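Local structure of putative p22 protein (Leishmania major, 1YQF) at residues M39-K44 and A186-Y191; R123-D126 and L130-D133. The protein is of unknown function but belongs to the MAM33 mitochondrial glycoprotein family, is homologous to human p32 and assembles as a trimer. One frame throughout, in Å; residues are numbered along the deposited sequence.

Contact 1 (M39-K44 and A186-Y191); sequences MGRSDK and AEQQDY
Gln188, on the long C-terminal helix 173-202, meets Arg41 and Lys44 of the loop that follows the N-terminal helix 23-39. In this MAM33 (p32-like) fold the contact fastens that loop to helix 173-202, at the point where the chain leaves the first helix on its way to the sheet. Both loop residues converge on one carboxamide. Arg41 NH1 stands 3.4 Å from Gln188 OE1, with the guanidinium and amide planes turned 87° to each other. Lys44 contributes aliphatic chain: its CD lies 3.7 Å from Gln188 NE2, the two side chains crossing at about a right angle. Gln188 reaches outward because its CG is anti to the backbone N (chi1 177°), while a bend at chi2 presents the amide to both partners, OE1 nearest Arg41 NH1 and NE2 nearest Lys44 CD. The pairing is small, burying 108 Å² in all, and it lies at the surface.

The polar ends find firmer partners just beyond the segments. Gln188 NE2 donates to the carboxylates of both Glu38 and Glu192, and the bond to Glu38 links the two helices themselves. Glu38 also forms a salt bridge with Arg41 NH1, and Glu192 one with Lys44 NZ, so each positive charge has an acidic partner that also holds the amide.

Within the loop, the guanidinium is fixed on two further sides. Lys44 CG sits over the centre of one face, 3.7 Å above the plane. At the edge, Arg41 NE donates to Asp43 OD1 at 3.2 Å in a nearly straight salt bridge (175°), leaving the guanidinium plane by just 3° but meeting the oxygen from above the carboxylate plane.

Contact 2 (R123-D126 and L130-D133); sequences RFYD and LAKD
Tyr125 and Leu130 swing toward each other through different first torsions. In Tyr125, CG lies anti to the carbonyl carbon (chi1 -55°), which sends the ring from the end of strand 116-125 toward the short helix 128-132; in Leu130, CG lies anti to the backbone N (chi1 -176°), bringing the branch to the ring. The two side chains cross at about a right angle, with Leu130 CG 4.0 Å and Leu130 CD2 4.2 Å from Tyr125 CD1.

Ala131 supplies the facial contact. Its CA stands 3.9 Å from the centroid of the Tyr125 ring and 13° off the ring normal, which meets the description of a CH-pi interaction. The alanine methyl lies toward the CD2 and CE2 side, with CB 3.6 Å from Tyr125 CE2. Both residues approach from the same side of the ring plane, Ala131 over the centre and Leu130 obliquely by CD1. No hydrogen bond joins the two segments, and the 169 Å² buried between them is largely apolar. The phenol's polar end is satisfied by Gln107 through its OH.

The arrangement folds a short helix back over the sheet's last strand within this chain. Leu145 packs on both Tyr125 and Leu130, Arg142 of helix 136-144 bonds to the carbonyl oxygens of Leu130 and Asp133, and Ala131 also touches Thr105 of the adjacent strand 105-113.

How the contacts relate
Contacts 1 and 2 occupy opposite sides of the chain's centre, with their own centres 36 Å apart and their nearest atoms about 19 Å apart, without touching. In sequence, contact 2 is nested within the span closed by contact 1: the long-range pairing ties the N-terminal part of the chain to helix 173-202, while the short-range one forms at the end of strand 116-125, an outermost strand of the sheet within this chain. Their environments differ as well, one being polar and superficial, the other buried and apolar. Both segment pairs nevertheless approach other subunits, Glu187 OE2 hydrogen-bonding to the hydroxyl of Tyr146 of the second subunit and Phe124 meeting Trp194 and Phe201 of the third.

Contact 1 (M39-K44 and A186-Y191)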
ATOM      1  N   MET A  39     -28.598 -19.982  -8.501  1.00 42.47           N
ATOM      2  CA  MET A  39     -29.612 -20.289  -7.493  1.00 44.08           C
ATOM      3  C   MET A  39     -30.133 -21.725  -7.590  1.00 44.75           C
ATOM      4  O   MET A  39     -30.634 -22.271  -6.608  1.00 44.69           O
ATOM      5  CB  MET A  39     -30.783 -19.300  -7.618  1.00 44.70           C
ATOM      6  CG  MET A  39     -31.582 -19.085  -6.345  1.00 46.85           C
ATOM      7  SD  MET A  39     -30.678 -18.156  -5.087  1.00 49.08           S
ATOM      8  CE  MET A  39     -30.911 -16.461  -5.639  1.00 51.43           C
ATOM      9  N   GLY A  40     -30.012 -22.327  -8.772  1.00 45.84           N
ATOM     10  CA  GLY A  40     -30.495 -23.674  -9.023  1.00 46.77           C
ATOM     11  C   GLY A  40     -29.421 -24.747  -9.014  1.00 47.95           C
ATOM     12  O   GLY A  40     -29.715 -25.909  -9.291  1.00 47.85           O
ATOM     13  N   ARG A  41     -28.183 -24.371  -8.703  1.00 49.59           N
ATOM     14  CA  ARG A  41     -27.095 -25.340  -8.592  1.00 51.08           C
ATOM     15  C   ARG A  41     -27.301 -26.221  -7.361  1.00 52.12           C
ATOM     16  O   ARG A  41     -27.862 -25.780  -6.357  1.00 52.37           O
ATOM     17  CB  ARG A  41     -25.741 -24.638  -8.479  1.00 51.21           C
ATOM     18  CG  ARG A  41     -25.217 -24.018  -9.762  1.00 52.07           C
ATOM     19  CD  ARG A  41     -23.922 -23.232  -9.559  1.00 53.53           C
ATOM     20  NE  ARG A  41     -22.859 -24.072  -9.000  1.00 54.24           N
ATOM     21  CZ  ARG A  41     -21.730 -23.626  -8.451  1.00 54.57           C
ATOM     22  NH1 ARG A  41     -21.474 -22.324  -8.370  1.00 54.16           N
ATOM     23  NH2 ARG A  41     -20.842 -24.493  -7.976  1.00 54.65           N
ATOM     24  N   SER A  42     -26.847 -27.468  -7.454  1.00 53.32           N
ATOM     25  CA  SER A  42     -26.882 -28.403  -6.327  1.00 54.26           C
ATOM     26  C   SER A  42     -25.469 -28.848  -5.936  1.00 54.15           C
ATOM     27  O   SER A  42     -25.297 -29.767  -5.133  1.00 54.30           O
ATOM     28  CB  SER A  42     -27.744 -29.620  -6.682  1.00 54.58           C
ATOM     29  OG  SER A  42     -27.277 -30.256  -7.861  1.00 55.19           O
ATOM     30  N   ASP A  43     -24.469 -28.170  -6.501  1.00 53.86           N
ATOM     31  CA  ASP A  43     -23.059 -28.484  -6.273  1.00 53.43           C
ATOM     32  C   ASP A  43     -22.303 -27.267  -5.724  1.00 52.19           C
ATOM     33  O   ASP A  43     -21.080 -27.183  -5.841  1.00 52.11           O
ATOM     34  CB  ASP A  43     -22.411 -28.972  -7.581  1.00 53.76           C
ATOM     35  CG  ASP A  43     -22.335 -27.885  -8.647  1.00 54.81           C
ATOM     36  OD1 ASP A  43     -23.374 -27.244  -8.926  1.00 56.03           O
ATOM     37  OD2 ASP A  43     -21.280 -27.600  -9.254  1.00 55.57           O
ATOM     38  N   LYS A  44     -23.036 -26.334  -5.117  1.00 50.74           N
ATOM     39  CA  LYS A  44     -22.435 -25.111  -4.582  1.00 49.53           C
ATOM     40  C   LYS A  44     -21.625 -25.410  -3.322  1.00 48.42           C
ATOM     41  O   LYS A  44     -21.837 -26.443  -2.678  1.00 48.23           O
ATOM     42  CB  LYS A  44     -23.511 -24.060  -4.275  1.00 49.52           C
ATOM     43  CG  LYS A  44     -23.966 -23.277  -5.498  1.00 49.44           C
ATOM     44  CD  LYS A  44     -24.851 -22.095  -5.126  1.00 49.74           C
ATOM     45  CE  LYS A  44     -26.244 -22.541  -4.704  1.00 49.55           C
ATOM     46  NZ  LYS A  44     -27.160 -21.387  -4.470  1.00 49.21           N
ATOM     47  N   ALA A 186     -18.239 -18.114   1.308  1.00 32.01           N
ATOM     48  CA  ALA A 186     -18.550 -16.688   1.401  1.00 31.77           C
ATOM     49  C   ALA A 186     -18.398 -15.976   0.064  1.00 31.94           C
ATOM     50  O   ALA A 186     -19.143 -15.043  -0.228  1.00 31.46           O
ATOM     51  CB  ALA A 186     -17.676 -16.013   2.457  1.00 31.69           C
ATOM     52  N   GLU A 187     -17.442 -16.423  -0.746  1.00 32.26           N
ATOM     53  CA  GLU A 187     -17.210 -15.827  -2.060  1.00 33.27           C
ATOM     54  C   GLU A 187     -18.402 -16.080  -2.978  1.00 31.88           C
ATOM     55  O   GLU A 187     -18.776 -15.219  -3.762  1.00 31.13           O
ATOM     56  CB  GLU A 187     -15.932 -16.388  -2.690  1.00 34.48           C
ATOM     57  CG  GLU A 187     -15.711 -16.000  -4.149  1.00 39.72           C
ATOM     58  CD  GLU A 187     -15.608 -14.496  -4.349  1.00 45.17           C
ATOM     59  OE1 GLU A 187     -14.855 -13.845  -3.585  1.00 48.69           O
ATOM     60  OE2 GLU A 187     -16.270 -13.966  -5.274  1.00 47.03           O
ATOM     61  N   GLN A 188     -18.977 -17.275  -2.885  1.00 31.27           N
ATOM     62  CA  GLN A 188     -20.172 -17.628  -3.649  1.00 30.99           C
ATOM     63  C   GLN A 188     -21.356 -16.761  -3.221  1.00 30.76           C
ATOM     64  O   GLN A 188     -22.143 -16.334  -4.058  1.00 30.99           O
ATOM     65  CB  GLN A 188     -20.506 -19.115  -3.458  1.00 31.02           C
ATOM     66  CG  GLN A 188     -21.789 -19.594  -4.150  1.00 30.94           C
ATOM     67  CD  GLN A 188     -21.713 -19.533  -5.669  1.00 31.58           C
ATOM     68  OE1 GLN A 188     -20.665 -19.802  -6.257  1.00 32.57           O
ATOM     69  NE2 GLN A 188     -22.828 -19.190  -6.305  1.00 30.60           N
ATOM     70  N   GLN A 189     -21.470 -16.498  -1.920  1.00 30.47           N
ATOM     71  CA  GLN A 189     -22.576 -15.700  -1.393  1.00 30.66           C
ATOM     72  C   GLN A 189     -22.489 -14.262  -1.884  1.00 29.79           C
ATOM     73  O   GLN A 189     -23.491 -13.686  -2.288  1.00 29.53           O
ATOM     74  CB  GLN A 189     -22.605 -15.719   0.139  1.00 31.29           C
ATOM     75  CG  GLN A 189     -22.602 -17.111   0.778  1.00 34.33           C
ATOM     76  CD  GLN A 189     -23.621 -18.060   0.157  1.00 37.76           C
ATOM     77  OE1 GLN A 189     -24.825 -17.791   0.189  1.00 39.47           O
ATOM     78  NE2 GLN A 189     -23.142 -19.170  -0.405  1.00 38.76           N
ATOM     79  N   ASP A 190     -21.287 -13.692  -1.859  1.00 29.10           N
ATOM     80  CA  ASP A 190     -21.081 -12.317  -2.296  1.00 28.56           C
ATOM     81  C   ASP A 190     -21.295 -12.169  -3.797  1.00 27.59           C
ATOM     82  O   ASP A 190     -21.829 -11.161  -4.248  1.00 26.82           O
ATOM     83  CB  ASP A 190     -19.683 -11.824  -1.912  1.00 28.94           C
ATOM     84  CG  ASP A 190     -19.575 -11.469  -0.443  1.00 30.38           C
ATOM     85  OD1 ASP A 190     -20.547 -10.914   0.112  1.00 33.47           O
ATOM     86  OD2 ASP A 190     -18.559 -11.714   0.239  1.00 32.48           O
ATOM     87  N   TYR A 191     -20.881 -13.176  -4.562  1.00 26.66           N
ATOM     88  CA  TYR A 191     -21.074 -13.170  -6.009  1.00 26.23           C
ATOM     89  C   TYR A 191     -22.567 -13.118  -6.320  1.00 26.43           C
ATOM     90  O   TYR A 191     -23.001 -12.355  -7.175  1.00 26.33           O
ATOM     91  CB  TYR A 191     -20.427 -14.406  -6.652  1.00 26.00           C
ATOM     92  CG  TYR A 191     -20.708 -14.566  -8.131  1.00 25.83           C
ATOM     93  CD1 TYR A 191     -20.538 -13.506  -9.009  1.00 26.72           C
ATOM     94  CD2 TYR A 191     -21.159 -15.778  -8.646  1.00 26.61           C
ATOM     95  CE1 TYR A 191     -20.797 -13.646 -10.365  1.00 27.46           C
ATOM     96  CE2 TYR A 191     -21.427 -15.929  -9.997  1.00 27.55           C
ATOM     97  CZ  TYR A 191     -21.241 -14.859 -10.857  1.00 28.16           C
ATOM     98  OH  TYR A 191     -21.504 -15.000 -12.203  1.00 28.01           O
TER

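Contact 2 (R123-D126 and L130-D133)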
ATOM      1  N   ARG A 123       5.368 -10.318  15.638  1.00 24.87           N
ATOM      2  CA  ARG A 123       5.637  -9.013  16.225  1.00 24.14           C
ATOM      3  C   ARG A 123       4.759  -8.800  17.452  1.00 24.61           C
ATOM      4  O   ARG A 123       3.776  -9.503  17.633  1.00 25.03           O
ATOM      5  CB  ARG A 123       5.355  -7.934  15.186  1.00 23.34           C
ATOM      6  CG  ARG A 123       3.888  -7.833  14.812  1.00 20.64           C
ATOM      7  CD  ARG A 123       3.620  -6.866  13.708  1.00 19.62           C
ATOM      8  NE  ARG A 123       3.963  -5.509  14.120  1.00 20.12           N
ATOM      9  CZ  ARG A 123       3.821  -4.432  13.360  1.00 20.60           C
ATOM     10  NH1 ARG A 123       3.342  -4.533  12.127  1.00 21.12           N
ATOM     11  NH2 ARG A 123       4.151  -3.244  13.837  1.00 21.31           N
ATOM     12  N   PHE A 124       5.105  -7.821  18.280  1.00 24.96           N
ATOM     13  CA  PHE A 124       4.366  -7.547  19.510  1.00 25.20           C
ATOM     14  C   PHE A 124       3.934  -6.089  19.612  1.00 26.02           C
ATOM     15  O   PHE A 124       4.544  -5.211  19.005  1.00 25.82           O
ATOM     16  CB  PHE A 124       5.219  -7.891  20.720  1.00 24.81           C
ATOM     17  CG  PHE A 124       5.537  -9.346  20.846  1.00 24.74           C
ATOM     18  CD1 PHE A 124       4.603 -10.230  21.363  1.00 24.18           C
ATOM     19  CD2 PHE A 124       6.778  -9.834  20.458  1.00 24.76           C
ATOM     20  CE1 PHE A 124       4.900 -11.576  21.488  1.00 24.64           C
ATOM     21  CE2 PHE A 124       7.077 -11.175  20.580  1.00 24.90           C
ATOM     22  CZ  PHE A 124       6.137 -12.049  21.097  1.00 25.11           C
ATOM     23  N   TYR A 125       2.879  -5.856  20.394  1.00 26.79           N
ATOM     24  CA  TYR A 125       2.351  -4.522  20.675  1.00 27.68           C
ATOM     25  C   TYR A 125       2.033  -4.415  22.167  1.00 29.04           C
ATOM     26  O   TYR A 125       1.614  -5.391  22.781  1.00 28.04           O
ATOM     27  CB  TYR A 125       1.057  -4.261  19.903  1.00 27.52           C
ATOM     28  CG  TYR A 125       1.115  -4.448  18.403  1.00 27.97           C
ATOM     29  CD1 TYR A 125       1.451  -3.391  17.561  1.00 27.56           C
ATOM     30  CD2 TYR A 125       0.786  -5.668  17.823  1.00 27.67           C
ATOM     31  CE1 TYR A 125       1.484  -3.559  16.181  1.00 28.52           C
ATOM     32  CE2 TYR A 125       0.807  -5.839  16.447  1.00 28.04           C
ATOM     33  CZ  TYR A 125       1.157  -4.787  15.632  1.00 28.07           C
ATOM     34  OH  TYR A 125       1.176  -4.972  14.266  1.00 27.91           O
ATOM     35  N   ASP A 126       2.198  -3.225  22.741  1.00 31.16           N
ATOM     36  CA  ASP A 126       1.921  -3.020  24.165  1.00 33.09           C
ATOM     37  C   ASP A 126       0.432  -3.134  24.485  1.00 34.01           C
ATOM     38  O   ASP A 126       0.071  -3.569  25.577  1.00 34.18           O
ATOM     39  CB  ASP A 126       2.443  -1.659  24.631  1.00 33.48           C
ATOM     40  CG  ASP A 126       3.958  -1.592  24.666  1.00 35.10           C
ATOM     41  OD1 ASP A 126       4.687  -2.597  24.833  1.00 36.64           O
ATOM     42  OD2 ASP A 126       4.505  -0.480  24.524  1.00 37.55           O
ATOM     43  N   LEU A 130      -4.063  -1.197  19.643  1.00 35.96           N
ATOM     44  CA  LEU A 130      -2.989  -0.828  18.733  1.00 36.45           C
ATOM     45  C   LEU A 130      -2.769  -1.915  17.678  1.00 35.54           C
ATOM     46  O   LEU A 130      -2.486  -1.619  16.520  1.00 35.79           O
ATOM     47  CB  LEU A 130      -1.701  -0.589  19.523  1.00 37.03           C
ATOM     48  CG  LEU A 130      -0.462  -0.099  18.774  1.00 39.20           C
ATOM     49  CD1 LEU A 130      -0.734   1.198  18.033  1.00 40.28           C
ATOM     50  CD2 LEU A 130       0.673   0.084  19.765  1.00 40.56           C
ATOM     51  N   ALA A 131      -2.918  -3.168  18.097  1.00 34.41           N
ATOM     52  CA  ALA A 131      -2.741  -4.323  17.223  1.00 33.46           C
ATOM     53  C   ALA A 131      -3.957  -4.586  16.333  1.00 32.94           C
ATOM     54  O   ALA A 131      -3.807  -4.915  15.155  1.00 31.71           O
ATOM     55  CB  ALA A 131      -2.451  -5.556  18.066  1.00 33.26           C
ATOM     56  N   LYS A 132      -5.154  -4.434  16.897  1.00 32.74           N
ATOM     57  CA  LYS A 132      -6.376  -4.941  16.256  1.00 32.84           C
ATOM     58  C   LYS A 132      -7.317  -3.876  15.695  1.00 32.93           C
ATOM     59  O   LYS A 132      -8.257  -4.216  14.982  1.00 32.46           O
ATOM     60  CB  LYS A 132      -7.128  -5.860  17.228  1.00 32.87           C
ATOM     61  CG  LYS A 132      -6.388  -7.161  17.485  1.00 33.33           C
ATOM     62  CD  LYS A 132      -7.159  -8.102  18.392  1.00 34.45           C
ATOM     63  CE  LYS A 132      -7.043  -7.711  19.856  1.00 34.73           C
ATOM     64  NZ  LYS A 132      -7.734  -8.703  20.730  1.00 35.45           N
ATOM     65  N   ASP A 133      -7.066  -2.602  15.984  1.00 33.62           N
ATOM     66  CA  ASP A 133      -7.890  -1.526  15.428  1.00 34.31           C
ATOM     67  C   ASP A 133      -7.851  -1.588  13.903  1.00 34.83           C
ATOM     68  O   ASP A 133      -6.810  -1.867  13.310  1.00 34.87           O
ATOM     69  CB  ASP A 133      -7.417  -0.141  15.895  1.00 34.43           C
ATOM     70  CG  ASP A 133      -7.959   0.251  17.272  1.00 35.22           C
ATOM     71  OD1 ASP A 133      -8.802  -0.472  17.843  1.00 36.61           O
ATOM     72  OD2 ASP A 133      -7.589   1.290  17.861  1.00 36.14           O
TER